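PDB 3A8P: Rho guanine nucleotide exchange factor TIAM2 from Mus musculus, which activates the GTPase RAC1 by stimulating its exchange of GDP for GTP, connecting extracellular signals to the cytoskeleton and mediating laminin signals that contribute to neurite growth. Local coordinates for residues Q41-L46 / L52-Y57; N187-H192 / R222-A227. All coordinates share one frame; numbering follows the deposited sequence.

Contact 1. Residues Q41-L46 / L52-Y57; sequences QYWVTL and LFYETY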
ATOM      1  N   GLN A  41      -0.410 -13.336 -19.066  1.00 33.89           N
ATOM      2  CA  GLN A  41      -1.057 -12.174 -19.671  1.00 31.82           C
ATOM      3  C   GLN A  41      -2.572 -12.286 -19.585  1.00 30.59           C
ATOM      4  O   GLN A  41      -3.125 -13.365 -19.734  1.00 31.06           O
ATOM      5  CB  GLN A  41      -0.630 -12.046 -21.134  1.00 31.35           C
ATOM      6  CG  GLN A  41      -1.167 -10.819 -21.842  1.00 32.23           C
ATOM      7  CD  GLN A  41      -0.786 -10.805 -23.306  1.00 32.07           C
ATOM      8  OE1 GLN A  41      -0.936 -11.810 -23.997  1.00 32.98           O
ATOM      9  NE2 GLN A  41      -0.299  -9.668 -23.790  1.00 29.37           N
ATOM     10  N   TYR A  42      -3.241 -11.164 -19.344  1.00 28.76           N
ATOM     11  CA  TYR A  42      -4.692 -11.154 -19.245  1.00 27.37           C
ATOM     12  C   TYR A  42      -5.236  -9.857 -19.808  1.00 26.82           C
ATOM     13  O   TYR A  42      -4.559  -8.835 -19.786  1.00 26.34           O
ATOM     14  CB  TYR A  42      -5.150 -11.201 -17.780  1.00 29.84           C
ATOM     15  CG  TYR A  42      -4.837 -12.453 -16.998  1.00 34.67           C
ATOM     16  CD1 TYR A  42      -5.618 -13.597 -17.140  1.00 36.13           C
ATOM     17  CD2 TYR A  42      -3.785 -12.481 -16.084  1.00 34.30           C
ATOM     18  CE1 TYR A  42      -5.367 -14.735 -16.390  1.00 37.93           C
ATOM     19  CE2 TYR A  42      -3.521 -13.617 -15.328  1.00 37.10           C
ATOM     20  CZ  TYR A  42      -4.318 -14.738 -15.483  1.00 39.28           C
ATOM     21  OH  TYR A  42      -4.093 -15.855 -14.715  1.00 42.19           O
ATOM     22  N   TRP A  43      -6.463  -9.902 -20.307  1.00 25.54           N
ATOM     23  CA  TRP A  43      -7.120  -8.693 -20.755  1.00 25.96           C
ATOM     24  C   TRP A  43      -7.760  -8.275 -19.431  1.00 27.72           C
ATOM     25  O   TRP A  43      -8.571  -9.016 -18.867  1.00 25.43           O
ATOM     26  CB  TRP A  43      -8.199  -8.992 -21.794  1.00 26.26           C
ATOM     27  CG  TRP A  43      -9.014  -7.782 -22.114  1.00 27.70           C
ATOM     28  CD1 TRP A  43     -10.269  -7.495 -21.659  1.00 28.69           C
ATOM     29  CD2 TRP A  43      -8.604  -6.659 -22.900  1.00 27.71           C
ATOM     30  NE1 TRP A  43     -10.665  -6.260 -22.109  1.00 28.52           N
ATOM     31  CE2 TRP A  43      -9.662  -5.723 -22.874  1.00 28.95           C
ATOM     32  CE3 TRP A  43      -7.443  -6.350 -23.624  1.00 29.18           C
ATOM     33  CZ2 TRP A  43      -9.597  -4.490 -23.548  1.00 28.63           C
ATOM     34  CZ3 TRP A  43      -7.378  -5.121 -24.298  1.00 31.21           C
ATOM     35  CH2 TRP A  43      -8.453  -4.208 -24.251  1.00 28.46           C
ATOM     36  N   VAL A  44      -7.389  -7.104 -18.926  1.00 26.15           N
ATOM     37  CA  VAL A  44      -7.896  -6.649 -17.637  1.00 25.78           C
ATOM     38  C   VAL A  44      -8.830  -5.446 -17.711  1.00 26.01           C
ATOM     39  O   VAL A  44      -8.637  -4.556 -18.526  1.00 25.35           O
ATOM     40  CB  VAL A  44      -6.698  -6.315 -16.700  1.00 24.97           C
ATOM     41  CG1 VAL A  44      -7.189  -5.732 -15.376  1.00 26.44           C
ATOM     42  CG2 VAL A  44      -5.883  -7.569 -16.451  1.00 24.25           C
ATOM     43  N   THR A  45      -9.854  -5.432 -16.863  1.00 27.82           N
ATOM     44  CA  THR A  45     -10.782  -4.304 -16.825  1.00 30.28           C
ATOM     45  C   THR A  45     -10.938  -3.799 -15.387  1.00 30.77           C
ATOM     46  O   THR A  45     -10.845  -4.573 -14.434  1.00 30.22           O
ATOM     47  CB  THR A  45     -12.183  -4.687 -17.363  1.00 32.70           C
ATOM     48  OG1 THR A  45     -12.832  -5.567 -16.434  1.00 34.39           O
ATOM     49  CG2 THR A  45     -12.067  -5.380 -18.713  1.00 30.63           C
ATOM     50  N   LEU A  46     -11.151  -2.495 -15.241  1.00 31.29           N
ATOM     51  CA  LEU A  46     -11.341  -1.879 -13.933  1.00 31.39           C
ATOM     52  C   LEU A  46     -12.768  -1.356 -13.871  1.00 32.47           C
ATOM     53  O   LEU A  46     -13.139  -0.430 -14.597  1.00 30.51           O
ATOM     54  CB  LEU A  46     -10.351  -0.724 -13.722  1.00 30.66           C
ATOM     55  CG  LEU A  46     -10.485   0.115 -12.441  1.00 30.44           C
ATOM     56  CD1 LEU A  46     -10.307  -0.756 -11.196  1.00 28.11           C
ATOM     57  CD2 LEU A  46      -9.438   1.223 -12.463  1.00 29.07           C
ATOM     58  N   LEU A  52     -10.957  -7.089 -13.022  1.00 28.64           N
ATOM     59  CA  LEU A  52     -11.414  -8.370 -13.556  1.00 28.28           C
ATOM     60  C   LEU A  52     -10.428  -8.854 -14.607  1.00 28.94           C
ATOM     61  O   LEU A  52     -10.054  -8.106 -15.508  1.00 26.22           O
ATOM     62  CB  LEU A  52     -12.797  -8.215 -14.181  1.00 29.69           C
ATOM     63  CG  LEU A  52     -13.859  -7.671 -13.226  1.00 32.17           C
ATOM     64  CD1 LEU A  52     -15.141  -7.390 -13.990  1.00 35.20           C
ATOM     65  CD2 LEU A  52     -14.097  -8.682 -12.103  1.00 31.47           C
ATOM     66  N   PHE A  53     -10.013 -10.107 -14.485  1.00 30.59           N
ATOM     67  CA  PHE A  53      -9.054 -10.689 -15.412  1.00 31.70           C
ATOM     68  C   PHE A  53      -9.728 -11.656 -16.379  1.00 33.66           C
ATOM     69  O   PHE A  53     -10.380 -12.602 -15.959  1.00 33.83           O
ATOM     70  CB  PHE A  53      -7.963 -11.430 -14.636  1.00 31.68           C
ATOM     71  CG  PHE A  53      -7.102 -10.539 -13.786  1.00 33.22           C
ATOM     72  CD1 PHE A  53      -5.728 -10.470 -14.001  1.00 34.62           C
ATOM     73  CD2 PHE A  53      -7.658  -9.770 -12.770  1.00 34.89           C
ATOM     74  CE1 PHE A  53      -4.919  -9.649 -13.215  1.00 33.53           C
ATOM     75  CE2 PHE A  53      -6.854  -8.941 -11.975  1.00 35.91           C
ATOM     76  CZ  PHE A  53      -5.482  -8.884 -12.201  1.00 33.16           C
ATOM     77  N   TYR A  54      -9.566 -11.409 -17.675  1.00 33.47           N
ATOM     78  CA  TYR A  54     -10.144 -12.262 -18.708  1.00 34.60           C
ATOM     79  C   TYR A  54      -8.991 -12.864 -19.494  1.00 35.87           C
ATOM     80  O   TYR A  54      -8.012 -12.173 -19.786  1.00 33.60           O
ATOM     81  CB  TYR A  54     -11.013 -11.437 -19.658  1.00 33.77           C
ATOM     82  CG  TYR A  54     -12.213 -10.805 -19.008  1.00 35.39           C
ATOM     83  CD1 TYR A  54     -13.452 -11.459 -18.992  1.00 37.88           C
ATOM     84  CD2 TYR A  54     -12.120  -9.553 -18.410  1.00 35.28           C
ATOM     85  CE1 TYR A  54     -14.567 -10.868 -18.400  1.00 36.22           C
ATOM     86  CE2 TYR A  54     -13.220  -8.958 -17.816  1.00 35.95           C
ATOM     87  CZ  TYR A  54     -14.441  -9.616 -17.816  1.00 37.03           C
ATOM     88  OH  TYR A  54     -15.532  -9.006 -17.251  1.00 38.71           O
ATOM     89  N   GLU A  55      -9.094 -14.140 -19.845  1.00 36.44           N
ATOM     90  CA  GLU A  55      -8.024 -14.763 -20.606  1.00 40.93           C
ATOM     91  C   GLU A  55      -8.032 -14.398 -22.087  1.00 41.54           C
ATOM     92  O   GLU A  55      -7.085 -14.706 -22.809  1.00 44.34           O
ATOM     93  CB  GLU A  55      -8.057 -16.282 -20.414  1.00 45.77           C
ATOM     94  CG  GLU A  55      -7.132 -16.735 -19.284  1.00 50.44           C
ATOM     95  CD  GLU A  55      -7.429 -18.130 -18.779  1.00 53.88           C
ATOM     96  OE1 GLU A  55      -6.659 -18.620 -17.923  1.00 54.60           O
ATOM     97  OE2 GLU A  55      -8.432 -18.731 -19.228  1.00 57.44           O
ATOM     98  N   THR A  56      -9.085 -13.727 -22.544  1.00 40.71           N
ATOM     99  CA  THR A  56      -9.158 -13.323 -23.942  1.00 43.72           C
ATOM    100  C   THR A  56      -9.732 -11.920 -24.080  1.00 43.81           C
ATOM    101  O   THR A  56     -10.510 -11.470 -23.241  1.00 42.65           O
ATOM    102  CB  THR A  56     -10.026 -14.296 -24.779  1.00 44.80           C
ATOM    103  OG1 THR A  56     -11.395 -14.192 -24.369  1.00 47.77           O
ATOM    104  CG2 THR A  56      -9.556 -15.734 -24.586  1.00 46.17           C
ATOM    105  N   TYR A  57      -9.336 -11.227 -25.143  1.00 45.58           N
ATOM    106  CA  TYR A  57      -9.823  -9.879 -25.389  1.00 47.76           C
ATOM    107  C   TYR A  57     -11.315  -9.917 -25.692  1.00 49.72           C
ATOM    108  O   TYR A  57     -11.804 -10.865 -26.305  1.00 49.62           O
ATOM    109  CB  TYR A  57      -9.085  -9.250 -26.571  1.00 47.20           C
ATOM    110  CG  TYR A  57      -9.781  -8.026 -27.110  1.00 46.82           C
ATOM    111  CD1 TYR A  57      -9.846  -6.851 -26.363  1.00 47.09           C
ATOM    112  CD2 TYR A  57     -10.424  -8.059 -28.345  1.00 47.61           C
ATOM    113  CE1 TYR A  57     -10.538  -5.736 -26.832  1.00 47.25           C
ATOM    114  CE2 TYR A  57     -11.119  -6.951 -28.824  1.00 48.35           C
ATOM    115  CZ  TYR A  57     -11.173  -5.794 -28.062  1.00 47.90           C
ATOM    116  OH  TYR A  57     -11.861  -4.700 -28.533  1.00 49.34           O
TER
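W43 and Y57 both set CG anti to the backbone N (chi1 172° and 164°), and their side chains run side by side. The Y57 edge carrying CD1 and CE1 stands over the indole face in a T-shaped stack: the planes meet at 84°, and Y57 CE1 is 3.6 Å from W43 CZ2. W16, on strand 11-26, makes another edge-to-face pair with W43.

On the other face, F53 CG is anti to its carbonyl carbon, beside the backbone N, and this turns CD1 to 3.5 Å from Y42 CD2 in an offset edge-to-face pair, the F53 edge toward the Y42 face. V44 CG2 lies over the F53 face, toward its rim, 3.8 Å from F53 CD1, as a CH-pi contact.

The backbones between are antiparallel. W43 and Y54 form one hydrogen-bonded pair (W43 N to Y54 O, 2.8 Å) and T45 and L52 another (L52 N to T45 O, 2.9 Å), flanking the non-hydrogen-bonded pair V44-F53. T45 OG1 meets the Y54 ring in its plane, 3.7 Å from CE2.

Four backbone bonds thus fix the register of this PH-domain hairpin; on each face a weakly polar contact of ring edge with ring face ties the segments together.

Contact 2. Residues N187-H192 / R222-A227; sequences NLEKFH and RPSKLA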
ATOM      1  N   ASN A 187       1.709   2.232  15.339  1.00 23.80           N
ATOM      2  CA  ASN A 187       0.658   3.193  14.999  1.00 26.78           C
ATOM      3  C   ASN A 187       1.233   4.280  14.082  1.00 25.76           C
ATOM      4  O   ASN A 187       0.573   4.742  13.152  1.00 25.14           O
ATOM      5  CB  ASN A 187       0.087   3.862  16.255  1.00 26.58           C
ATOM      6  CG  ASN A 187      -0.702   2.907  17.123  1.00 28.55           C
ATOM      7  OD1 ASN A 187      -1.029   1.798  16.714  1.00 30.04           O
ATOM      8  ND2 ASN A 187      -1.024   3.346  18.332  1.00 32.03           N
ATOM      9  N   LEU A 188       2.470   4.681  14.349  1.00 25.87           N
ATOM     10  CA  LEU A 188       3.123   5.714  13.546  1.00 26.83           C
ATOM     11  C   LEU A 188       3.402   5.263  12.113  1.00 26.77           C
ATOM     12  O   LEU A 188       3.305   6.053  11.177  1.00 27.77           O
ATOM     13  CB  LEU A 188       4.422   6.159  14.219  1.00 25.50           C
ATOM     14  CG  LEU A 188       4.220   7.009  15.478  1.00 28.88           C
ATOM     15  CD1 LEU A 188       5.533   7.154  16.232  1.00 26.91           C
ATOM     16  CD2 LEU A 188       3.680   8.377  15.074  1.00 29.15           C
ATOM     17  N   GLU A 189       3.756   3.995  11.943  1.00 26.84           N
ATOM     18  CA  GLU A 189       4.032   3.469  10.609  1.00 28.21           C
ATOM     19  C   GLU A 189       2.736   3.463   9.800  1.00 28.90           C
ATOM     20  O   GLU A 189       2.727   3.798   8.620  1.00 30.11           O
ATOM     21  CB  GLU A 189       4.610   2.056  10.710  1.00 25.76           C
ATOM     22  CG  GLU A 189       5.982   2.021  11.365  1.00 29.80           C
ATOM     23  CD  GLU A 189       6.530   0.610  11.502  1.00 33.09           C
ATOM     24  OE1 GLU A 189       5.857  -0.231  12.140  1.00 34.32           O
ATOM     25  OE2 GLU A 189       7.632   0.343  10.973  1.00 32.10           O
ATOM     26  N   LYS A 190       1.646   3.080  10.456  1.00 28.21           N
ATOM     27  CA  LYS A 190       0.332   3.044   9.836  1.00 28.15           C
ATOM     28  C   LYS A 190      -0.074   4.469   9.429  1.00 27.70           C
ATOM     29  O   LYS A 190      -0.559   4.683   8.313  1.00 25.97           O
ATOM     30  CB  LYS A 190      -0.677   2.454  10.831  1.00 31.64           C
ATOM     31  CG  LYS A 190      -2.151   2.464  10.411  1.00 35.98           C
ATOM     32  CD  LYS A 190      -2.426   1.557   9.223  1.00 39.61           C
ATOM     33  CE  LYS A 190      -3.884   1.102   9.193  1.00 42.87           C
ATOM     34  NZ  LYS A 190      -4.852   2.235   9.264  1.00 44.79           N
ATOM     35  N   PHE A 191       0.128   5.446  10.315  1.00 24.68           N
ATOM     36  CA  PHE A 191      -0.245   6.819   9.974  1.00 25.27           C
ATOM     37  C   PHE A 191       0.548   7.297   8.769  1.00 25.09           C
ATOM     38  O   PHE A 191      -0.005   7.935   7.877  1.00 25.88           O
ATOM     39  CB  PHE A 191      -0.034   7.783  11.151  1.00 23.23           C
ATOM     40  CG  PHE A 191      -0.940   7.513  12.327  1.00 24.95           C
ATOM     41  CD1 PHE A 191      -2.247   7.072  12.133  1.00 25.79           C
ATOM     42  CD2 PHE A 191      -0.482   7.693  13.630  1.00 26.23           C
ATOM     43  CE1 PHE A 191      -3.091   6.808  13.227  1.00 28.05           C
ATOM     44  CE2 PHE A 191      -1.311   7.435  14.731  1.00 26.96           C
ATOM     45  CZ  PHE A 191      -2.617   6.993  14.529  1.00 27.08           C
ATOM     46  N   HIS A 192       1.842   6.987   8.752  1.00 25.12           N
ATOM     47  CA  HIS A 192       2.707   7.368   7.640  1.00 24.37           C
ATOM     48  C   HIS A 192       2.254   6.660   6.368  1.00 24.35           C
ATOM     49  O   HIS A 192       2.321   7.230   5.280  1.00 24.15           O
ATOM     50  CB  HIS A 192       4.163   6.985   7.933  1.00 23.84           C
ATOM     51  CG  HIS A 192       4.886   7.967   8.798  1.00 25.85           C
ATOM     52  ND1 HIS A 192       5.321   9.188   8.332  1.00 28.09           N
ATOM     53  CD2 HIS A 192       5.253   7.908  10.101  1.00 26.31           C
ATOM     54  CE1 HIS A 192       5.928   9.838   9.308  1.00 26.86           C
ATOM     55  NE2 HIS A 192       5.900   9.083  10.392  1.00 27.36           N
ATOM     56  N   ARG A 222      13.171  -0.229  12.668  1.00 31.88           N
ATOM     57  CA  ARG A 222      14.211  -1.244  12.498  1.00 34.32           C
ATOM     58  C   ARG A 222      13.569  -2.629  12.441  1.00 32.32           C
ATOM     59  O   ARG A 222      13.868  -3.425  11.554  1.00 32.17           O
ATOM     60  CB  ARG A 222      15.219  -1.198  13.648  1.00 38.18           C
ATOM     61  CG  ARG A 222      16.189  -0.033  13.597  1.00 45.33           C
ATOM     62  CD  ARG A 222      17.352  -0.298  14.544  1.00 50.43           C
ATOM     63  NE  ARG A 222      17.918  -1.629  14.306  1.00 55.54           N
ATOM     64  CZ  ARG A 222      18.732  -1.939  13.301  1.00 57.55           C
ATOM     65  NH1 ARG A 222      19.100  -1.013  12.420  1.00 60.04           N
ATOM     66  NH2 ARG A 222      19.176  -3.184  13.170  1.00 57.54           N
ATOM     67  N   PRO A 223      12.671  -2.935  13.394  1.00 31.07           N
ATOM     68  CA  PRO A 223      12.030  -4.251  13.373  1.00 30.77           C
ATOM     69  C   PRO A 223      11.342  -4.490  12.030  1.00 30.58           C
ATOM     70  O   PRO A 223      11.443  -5.571  11.457  1.00 31.14           O
ATOM     71  CB  PRO A 223      11.039  -4.171  14.531  1.00 30.11           C
ATOM     72  CG  PRO A 223      11.721  -3.257  15.489  1.00 31.94           C
ATOM     73  CD  PRO A 223      12.251  -2.168  14.580  1.00 32.09           C
ATOM     74  N   SER A 224      10.643  -3.477  11.524  1.00 29.91           N
ATOM     75  CA  SER A 224       9.957  -3.622  10.245  1.00 28.24           C
ATOM     76  C   SER A 224      10.938  -3.890   9.107  1.00 27.11           C
ATOM     77  O   SER A 224      10.714  -4.769   8.270  1.00 26.50           O
ATOM     78  CB  SER A 224       9.134  -2.370   9.934  1.00 25.82           C
ATOM     79  OG  SER A 224       8.011  -2.280  10.787  1.00 25.93           O
ATOM     80  N   LYS A 225      12.032  -3.140   9.077  1.00 28.49           N
ATOM     81  CA  LYS A 225      13.017  -3.326   8.029  1.00 31.36           C
ATOM     82  C   LYS A 225      13.593  -4.754   8.067  1.00 33.13           C
ATOM     83  O   LYS A 225      13.793  -5.383   7.024  1.00 32.84           O
ATOM     84  CB  LYS A 225      14.140  -2.287   8.157  1.00 33.34           C
ATOM     85  CG  LYS A 225      14.904  -2.116   6.859  1.00 37.29           C
ATOM     86  CD  LYS A 225      16.261  -1.450   7.030  1.00 39.64           C
ATOM     87  CE  LYS A 225      16.157   0.041   7.203  1.00 38.95           C
ATOM     88  NZ  LYS A 225      17.497   0.666   6.972  1.00 37.93           N
ATOM     89  N   LEU A 226      13.851  -5.271   9.264  1.00 32.74           N
ATOM     90  CA  LEU A 226      14.375  -6.629   9.391  1.00 33.61           C
ATOM     91  C   LEU A 226      13.374  -7.652   8.874  1.00 32.86           C
ATOM     92  O   LEU A 226      13.744  -8.608   8.196  1.00 32.51           O
ATOM     93  CB  LEU A 226      14.719  -6.946  10.852  1.00 35.39           C
ATOM     94  CG  LEU A 226      16.085  -6.478  11.364  1.00 38.17           C
ATOM     95  CD1 LEU A 226      16.259  -4.980  11.150  1.00 40.26           C
ATOM     96  CD2 LEU A 226      16.206  -6.824  12.840  1.00 39.76           C
ATOM     97  N   ALA A 227      12.101  -7.455   9.196  1.00 31.97           N
ATOM     98  CA  ALA A 227      11.075  -8.381   8.746  1.00 31.84           C
ATOM     99  C   ALA A 227      10.966  -8.332   7.225  1.00 33.27           C
ATOM    100  O   ALA A 227      10.877  -9.373   6.565  1.00 33.86           O
ATOM    101  CB  ALA A 227       9.735  -8.041   9.388  1.00 30.14           C
TER
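E189 and S224 alone bridge these two helical segments, through one short hydrogen bond: S224 OG donates to E189 OE2 over 2.7 Å, approaching the syn lone pair, on the side of the other carboxylate oxygen. E189 OE1 lies farther from the same hydroxyl, at 3.3 Å. The glutamate chain reaches across because it is extended at its second torsion (chi2 178°), carrying the carboxylate well out from its helix.

Around this bond the structure is dense and polar. R246 forms a salt bridge to E189 OE1 through NH1 and hydrogen-bonds S224 OG through NH2, closing a three-residue ring. E189 OE2 also takes the backbone N of S221, whose own OG is hydrogen-bonded to the N of S224. Both carboxylate oxygens and the hydroxyl are therefore satisfied although buried, and the arginine and the start of helix 222-231 would probably favour an ionised carboxylate. F239 and L242 of helix 236-245 pack against E189 and S224 respectively.

Outside this network the interface is loose. The closest CA atoms, those of E189 and S224, are 9.2 Å apart, and only 70 Å² is buried between the segments. R222, P223, K225 and L226 of helix 222-231 are exposed, and R222 points away from the helix of E189.

Were E189 an alanine, R246 would probably lose its carboxylate mate, and the S221 amide and S224 hydroxyl their shared acceptor.

Between these segments the joining of helix 171-206, with its predicted coiled coil, to helix 222-231 rests on a buried polar network rather than on interdigitated side chains, a junction within the CC-Ex domain.

Contact 1 and contact 2 occupy different modules of the PHCCEx piece: a hairpin of the first PH domain and a helical junction of the CC-Ex region. They follow one another along the chain and lie on opposite sides of its centre, contact 1 about 23 Å from it and contact 2 about 13 Å. Their own centres are 35 Å apart, and their nearest atoms, about 21 Å apart, do not touch. Neither serves a catalytic site, since the exchange-promoting DH domain is outside this chain. Both belong instead to regions that are necessary for membrane localization.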